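Local coordinates for syncytin-1 (Homo sapiens, PDB 5HA6), which probably drives cell-cell fusion, as the fusion subunit of an envelope glycoprotein inherited from an endogenous retrovirus, at residues 49-52 against 53-56; 76-79 against 80-84; 105-108 against 109-112. The protein carries 1 engineered substitution. One frame throughout, in Å; residues are numbered along the deposited sequence.

All three contacts are local, between neighbouring turns of one chain, and they sample its hairpin in order. Interaction 1 lies in the long helix 25-71, near the middle of the chain. Interaction 2 is the short helix 78-82 that follows, at the end where the chain turns back, and interaction 3 belongs to the returning helix 93-115. The centre of interaction 1 is 28 Å from that of interaction 2 and 26 Å from that of interaction 3, whereas interactions 2 and 3, on opposite sides of the chain's centre, have centres 51 Å apart. None touches another, yet each meets the third subunit.

Interaction 1 (49-52 against 53-56); sequences TLQD and QLNS
Thr-49 to Ser-56 form two unbroken turns of helix, in which the amides of Gln-53, Leu-54, Asn-55 and Ser-56 reach back to the carbonyls of Thr-49, Leu-50, Gln-51 and Asp-52. The four bonds are alike in length; Leu-54 N to Leu-50 O, at 2.9 Å, is nearly straight, with an N-H...O angle of 174°. Asn-55 folds back over the preceding turn: CG sits beside its own backbone N (chi1 -60°), which carries the amide to the Gln-51 carbonyl, Asn-55 CG standing 3.1 Å from Gln-51 O. The Gln-51 chain, bent at its second torsion, comes across to meet it, and the two amide planes are 32° apart. Gln-53 runs back along the helix as an extended chain, its CG 3.4 Å from Thr-49 O. Leu-54 lies against the previous turn by its CB, 3.6 Å from Gln-51 O. At the end of the segment, Ser-56 OG is hydrogen-bonded to Val-90 N of the second subunit. Leu-50 packs against Leu-47 of the second subunit and Leu-50 of the third, while Asn-55 rests on Ser-93 of its own returning helix. One face thus joins three copies of the helix and another receives the outer layer, as in the trimeric coiled-coil core of the six-helix bundle of class I fusion proteins.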
loop_
_atom_site.group_PDB
_atom_site.type_symbol
_atom_site.label_atom_id
_atom_site.label_comp_id
_atom_site.label_asym_id
_atom_site.label_seq_id
_atom_site.Cartn_x
_atom_site.Cartn_y
_atom_site.Cartn_z
ATOM N N THR A 49 -7.250 -0.680 -2.943
ATOM C CA THR A 49 -7.672 0.180 -1.876
ATOM C C THR A 49 -6.549 1.001 -1.236
ATOM O O THR A 49 -6.765 2.180 -0.892
ATOM C CB THR A 49 -8.414 -0.636 -0.809
ATOM O OG1 THR A 49 -9.630 -1.099 -1.402
ATOM C CG2 THR A 49 -8.807 0.226 0.359
ATOM N N LEU A 50 -5.369 0.421 -1.105
ATOM C CA LEU A 50 -4.226 1.187 -0.642
ATOM C C LEU A 50 -3.934 2.329 -1.605
ATOM O O LEU A 50 -3.702 3.503 -1.164
ATOM C CB LEU A 50 -3.013 0.282 -0.471
ATOM C CG LEU A 50 -3.150 -0.733 0.646
ATOM C CD1 LEU A 50 -2.151 -1.829 0.570
ATOM C CD2 LEU A 50 -2.982 -0.033 1.980
ATOM N N GLN A 51 -3.956 2.045 -2.903
ATOM C CA GLN A 51 -3.773 3.140 -3.891
ATOM C C GLN A 51 -4.854 4.208 -3.845
ATOM O O GLN A 51 -4.546 5.412 -3.938
ATOM C CB GLN A 51 -3.698 2.610 -5.322
ATOM C CG GLN A 51 -3.317 3.684 -6.352
ATOM C CD GLN A 51 -1.898 4.164 -6.133
ATOM O OE1 GLN A 51 -0.967 3.358 -6.183
ATOM N NE2 GLN A 51 -1.722 5.459 -5.828
ATOM N N ASP A 52 -6.110 3.792 -3.665
ATOM C CA ASP A 52 -7.178 4.737 -3.521
ATOM C C ASP A 52 -6.907 5.643 -2.328
ATOM O O ASP A 52 -7.158 6.849 -2.407
ATOM C CB ASP A 52 -8.544 4.031 -3.346
ATOM C CG ASP A 52 -9.074 3.443 -4.639
ATOM O OD1 ASP A 52 -9.908 2.534 -4.563
ATOM O OD2 ASP A 52 -8.627 3.857 -5.725
ATOM N N GLN A 53 -6.470 5.077 -1.193
ATOM C CA GLN A 53 -6.183 5.939 -0.036
ATOM C C GLN A 53 -5.004 6.877 -0.246
ATOM O O GLN A 53 -5.077 8.051 0.165
ATOM C CB GLN A 53 -5.948 5.094 1.220
ATOM C CG GLN A 53 -7.230 4.342 1.670
ATOM C CD GLN A 53 -6.888 3.257 2.646
ATOM O OE1 GLN A 53 -6.404 2.187 2.262
ATOM N NE2 GLN A 53 -7.069 3.538 3.917
ATOM N N LEU A 54 -3.916 6.412 -0.855
ATOM C CA LEU A 54 -2.884 7.374 -1.285
ATOM C C LEU A 54 -3.397 8.521 -2.163
ATOM O O LEU A 54 -3.077 9.702 -1.908
ATOM C CB LEU A 54 -1.799 6.666 -2.066
ATOM C CG LEU A 54 -0.839 5.954 -1.163
ATOM C CD1 LEU A 54 -0.038 4.950 -2.002
ATOM C CD2 LEU A 54 0.093 7.024 -0.545
ATOM N N ASN A 55 -4.185 8.188 -3.188
ATOM C CA ASN A 55 -4.787 9.227 -4.023
ATOM C C ASN A 55 -5.630 10.187 -3.176
ATOM O O ASN A 55 -5.585 11.403 -3.372
ATOM C CB ASN A 55 -5.674 8.628 -5.123
ATOM C CG ASN A 55 -4.909 7.696 -6.071
ATOM O OD1 ASN A 55 -3.692 7.784 -6.219
ATOM N ND2 ASN A 55 -5.638 6.780 -6.709
ATOM N N SER A 56 -6.439 9.639 -2.278
ATOM C CA SER A 56 -7.306 10.491 -1.435
ATOM C C SER A 56 -6.451 11.429 -0.557
ATOM O O SER A 56 -6.689 12.651 -0.493
ATOM C CB SER A 56 -8.231 9.608 -0.583
ATOM O OG SER A 56 -9.192 10.356 0.167
#

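Interaction 2 (76-79 against 80-84); sequences GGTC and LFLGE
Leu-80 holds CG beside its own backbone N (chi1 -80°), and this throws CD1 back against Gly-76, 3.5 Å from Gly-76 O; Phe-81 takes the other course, CG anti to its N (chi1 167°), and the ring leads away from the turn. The short helix 78-82 starts behind Gly-77 at the N-cap position and ends in a Schellman motif, with Gly-83 at positive phi (77°) as C-prime residue. In that motif Glu-84 N bonds to Cys-79 O at 2.9 Å and Gly-83 N, weakly, to Leu-80 O; Gly-83 N also makes a weak bond to Cys-79 O. Within the helix, Phe-81 N bonds to Gly-77 O at 2.9 Å and Leu-82 N to Thr-78 O at 3.0 Å. Thr-78 O also lies at the edge of the Phe-81 ring, near its plane. Polar ends find partners further off: Thr-78 OG1 bonds to Asp-69 of helix 25-71, and Glu-84 OE1 reaches Gln-63 and Arg-66 of the third subunit. The disulfide from Cys-79 to Cys-86 closes the CX6C loop known from retroviral fusion subunits, at the chain reversal. At the start of the helix a water takes the place of a direct bond, accepting from Leu-80 N at 2.9 Å and donating to Gly-76 O at 2.8 Å.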
loop_
_atom_site.group_PDB
_atom_site.type_symbol
_atom_site.label_atom_id
_atom_site.label_comp_id
_atom_site.label_asym_id
_atom_site.label_seq_id
_atom_site.Cartn_x
_atom_site.Cartn_y
_atom_site.Cartn_z
ATOM N N GLY A 76 8.008 33.791 -1.093
ATOM C CA GLY A 76 8.294 32.950 -2.243
ATOM C C GLY A 76 7.649 31.581 -2.225
ATOM O O GLY A 76 8.005 30.699 -3.014
ATOM N N GLY A 77 6.699 31.377 -1.326
ATOM C CA GLY A 77 6.032 30.106 -1.209
ATOM C C GLY A 77 6.790 29.198 -0.257
ATOM O O GLY A 77 7.825 29.593 0.261
ATOM N N THR A 78 6.319 27.957 -0.117
ATOM C CA THR A 78 6.656 27.102 1.026
ATOM C C THR A 78 8.146 26.736 1.104
ATOM O O THR A 78 8.801 26.817 2.184
ATOM C CB THR A 78 5.778 25.809 0.969
ATOM O OG1 THR A 78 4.392 26.172 0.973
ATOM C CG2 THR A 78 6.033 24.911 2.164
ATOM N N CYS A 79 8.718 26.376 -0.049
ATOM C CA CYS A 79 10.090 25.911 -0.081
ATOM C C CYS A 79 11.084 27.063 0.130
ATOM O O CYS A 79 12.000 26.970 0.950
ATOM C CB CYS A 79 10.368 25.208 -1.411
ATOM S SG CYS A 79 9.015 24.149 -1.990
ATOM N N LEU A 80 10.887 28.154 -0.587
ATOM C CA LEU A 80 11.685 29.350 -0.376
ATOM C C LEU A 80 11.555 29.905 1.053
ATOM O O LEU A 80 12.530 30.411 1.628
ATOM C CB LEU A 80 11.301 30.415 -1.414
ATOM C CG LEU A 80 11.948 30.221 -2.799
ATOM C CD1 LEU A 80 11.363 31.151 -3.893
ATOM C CD2 LEU A 80 13.427 30.474 -2.729
ATOM N N PHE A 81 10.360 29.788 1.621
ATOM C CA PHE A 81 10.051 30.290 2.957
ATOM C C PHE A 81 10.945 29.544 3.944
ATOM O O PHE A 81 11.599 30.164 4.818
ATOM C CB PHE A 81 8.556 30.073 3.252
ATOM C CG PHE A 81 8.158 30.265 4.697
ATOM C CD1 PHE A 81 8.096 31.520 5.262
ATOM C CD2 PHE A 81 7.820 29.156 5.476
ATOM C CE1 PHE A 81 7.716 31.690 6.605
ATOM C CE2 PHE A 81 7.435 29.296 6.789
ATOM C CZ PHE A 81 7.385 30.583 7.372
ATOM N N LEU A 82 10.966 28.211 3.792
ATOM C CA LEU A 82 11.885 27.360 4.569
ATOM C C LEU A 82 13.389 27.396 4.240
ATOM O O LEU A 82 14.217 26.988 5.054
ATOM C CB LEU A 82 11.465 25.907 4.433
ATOM C CG LEU A 82 10.161 25.480 5.085
ATOM C CD1 LEU A 82 9.712 24.137 4.549
ATOM C CD2 LEU A 82 10.354 25.408 6.558
ATOM N N GLY A 83 13.755 27.824 3.044
ATOM C CA GLY A 83 15.142 27.728 2.653
ATOM C C GLY A 83 15.472 26.298 2.271
ATOM O O GLY A 83 16.606 25.851 2.483
ATOM N N GLU A 84 14.492 25.599 1.694
ATOM C CA GLU A 84 14.665 24.214 1.228
ATOM C C GLU A 84 14.379 24.020 -0.250
ATOM O O GLU A 84 13.528 24.709 -0.817
ATOM C CB GLU A 84 13.718 23.261 1.985
ATOM C CG GLU A 84 13.924 23.221 3.495
ATOM C CD GLU A 84 13.008 22.235 4.175
ATOM O OE1 GLU A 84 12.245 21.534 3.467
ATOM O OE2 GLU A 84 13.021 22.182 5.430
HETATM O O HOH W 1 8.807 28.005 -2.588
#

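Interaction 3 (105-108 against 109-112); sequences DRIQ and RRAE
Arg-106 and Arg-110 stand one turn apart on helix 93-115, the outer helix of the six-helix bundle, and their guanidinium groups, with planes 68° apart, both serve acidic groups of the third subunit. The backbone amides are spoken for by the helix itself: Arg-109 N gives its hydrogen to Asp-105 O, Arg-110 N to Arg-106 O, Ala-111 N to Ile-107 O and Glu-112 N to Gln-108 O. Of these, Ala-111 N to Ile-107 O is the longest at 3.1 Å, yet the straightest, with an N-H...O angle of 177°. Each nitrogen of the Arg-110 head has a partner. NE bonds to Asn-37 OD1 of helix 25-71 in the same chain, NH1 makes a salt bridge to Glu-35 of the third subunit, and NH2 another to Asp-39 of that subunit. This triple grip should fix the rotation of the group, and the neighbouring acids would be expected to favour its positive charge. Arg-106 shares the same anionic surface: its NE is paired with Asp-39 of the third subunit and its NH2 bonds to the Glu-35 backbone carbonyl of that subunit. A bend at the third torsion of Arg-110 (chi3 -73°) swings its head back over the preceding turn, where NH2 lies 3.7 Å from Ile-107 CG1. Ile-107 is buried, packing on Asn-37 and Glu-41 of the inner helix in the same chain, beside the Arg-110 head. Arg-106 O accepts the backbone hydrogen bond from Arg-110 N at 2.9 Å. The same carbonyl oxygen stands over the centre of the Arg-110 guanidinium, 3.8 Å above its plane.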
loop_
_atom_site.group_PDB
_atom_site.type_symbol
_atom_site.label_atom_id
_atom_site.label_comp_id
_atom_site.label_asym_id
_atom_site.label_seq_id
_atom_site.Cartn_x
_atom_site.Cartn_y
_atom_site.Cartn_z
ATOM N N ASP A 105 -6.069 -10.364 -14.836
ATOM C CA ASP A 105 -6.011 -11.084 -16.105
ATOM C C ASP A 105 -5.499 -12.489 -15.902
ATOM O O ASP A 105 -5.949 -13.422 -16.554
ATOM C CB ASP A 105 -5.078 -10.399 -17.125
ATOM C CG ASP A 105 -5.549 -9.053 -17.526
ATOM O OD1 ASP A 105 -6.765 -8.770 -17.362
ATOM O OD2 ASP A 105 -4.699 -8.295 -18.046
ATOM N N ARG A 106 -4.465 -12.616 -15.079
ATOM C CA ARG A 106 -3.885 -13.939 -14.833
ATOM C C ARG A 106 -4.857 -14.868 -14.132
ATOM O O ARG A 106 -4.923 -16.071 -14.490
ATOM C CB ARG A 106 -2.582 -13.789 -14.030
ATOM C CG ARG A 106 -1.492 -13.150 -14.872
ATOM C CD ARG A 106 -0.251 -12.776 -14.061
ATOM N NE ARG A 106 0.339 -14.008 -13.495
ATOM C CZ ARG A 106 1.078 -14.881 -14.155
ATOM N NH1 ARG A 106 1.471 -14.670 -15.420
ATOM N NH2 ARG A 106 1.477 -15.975 -13.515
ATOM N N ILE A 107 -5.608 -14.337 -13.146
ATOM C CA ILE A 107 -6.704 -15.101 -12.568
ATOM C C ILE A 107 -7.691 -15.595 -13.626
ATOM O O ILE A 107 -8.029 -16.805 -13.708
ATOM C CB ILE A 107 -7.474 -14.274 -11.553
ATOM C CG1 ILE A 107 -6.568 -13.998 -10.363
ATOM C CG2 ILE A 107 -8.787 -14.953 -11.154
ATOM C CD1 ILE A 107 -7.048 -12.837 -9.508
ATOM N N GLN A 108 -8.198 -14.693 -14.430
ATOM C CA GLN A 108 -9.130 -15.057 -15.453
ATOM C C GLN A 108 -8.507 -16.046 -16.415
ATOM O O GLN A 108 -9.140 -16.968 -16.785
ATOM C CB GLN A 108 -9.683 -13.831 -16.173
ATOM C CG GLN A 108 -10.578 -12.950 -15.326
ATOM C CD GLN A 108 -11.827 -13.656 -14.845
ATOM O OE1 GLN A 108 -12.575 -14.201 -15.613
ATOM N NE2 GLN A 108 -12.018 -13.671 -13.556
ATOM N N ARG A 109 -7.253 -15.863 -16.770
ATOM C CA ARG A 109 -6.673 -16.783 -17.755
ATOM C C ARG A 109 -6.572 -18.196 -17.191
ATOM O O ARG A 109 -6.840 -19.175 -17.900
ATOM C CB ARG A 109 -5.285 -16.335 -18.225
ATOM C CG ARG A 109 -4.569 -17.409 -19.103
ATOM C CD ARG A 109 -3.202 -16.965 -19.636
ATOM N NE ARG A 109 -2.201 -16.815 -18.570
ATOM C CZ ARG A 109 -0.937 -16.458 -18.780
ATOM N NH1 ARG A 109 -0.502 -16.214 -20.009
ATOM N NH2 ARG A 109 -0.098 -16.344 -17.762
ATOM N N ARG A 110 -6.163 -18.325 -15.914
ATOM C CA ARG A 110 -6.110 -19.672 -15.317
ATOM C C ARG A 110 -7.477 -20.338 -15.324
ATOM O O ARG A 110 -7.632 -21.506 -15.728
ATOM C CB ARG A 110 -5.594 -19.595 -13.878
ATOM C CG ARG A 110 -4.090 -19.342 -13.822
ATOM C CD ARG A 110 -3.570 -19.559 -12.437
ATOM N NE ARG A 110 -4.012 -18.448 -11.596
ATOM C CZ ARG A 110 -3.276 -17.375 -11.331
ATOM N NH1 ARG A 110 -2.076 -17.243 -11.869
ATOM N NH2 ARG A 110 -3.776 -16.405 -10.578
ATOM N N ALA A 111 -8.483 -19.588 -14.886
ATOM C CA ALA A 111 -9.846 -20.154 -14.947
ATOM C C ALA A 111 -10.259 -20.499 -16.392
ATOM O O ALA A 111 -10.908 -21.522 -16.683
ATOM C CB ALA A 111 -10.821 -19.177 -14.352
ATOM N N GLU A 112 -9.907 -19.614 -17.309
ATOM C CA GLU A 112 -10.290 -19.796 -18.697
ATOM C C GLU A 112 -9.659 -21.062 -19.279
ATOM O O GLU A 112 -10.299 -21.814 -20.009
ATOM C CB GLU A 112 -9.882 -18.575 -19.520
ATOM C CG GLU A 112 -10.478 -18.580 -20.935
ATOM C CD GLU A 112 -9.724 -19.492 -21.922
ATOM O OE1 GLU A 112 -8.496 -19.645 -21.785
ATOM O OE2 GLU A 112 -10.351 -20.032 -22.855
#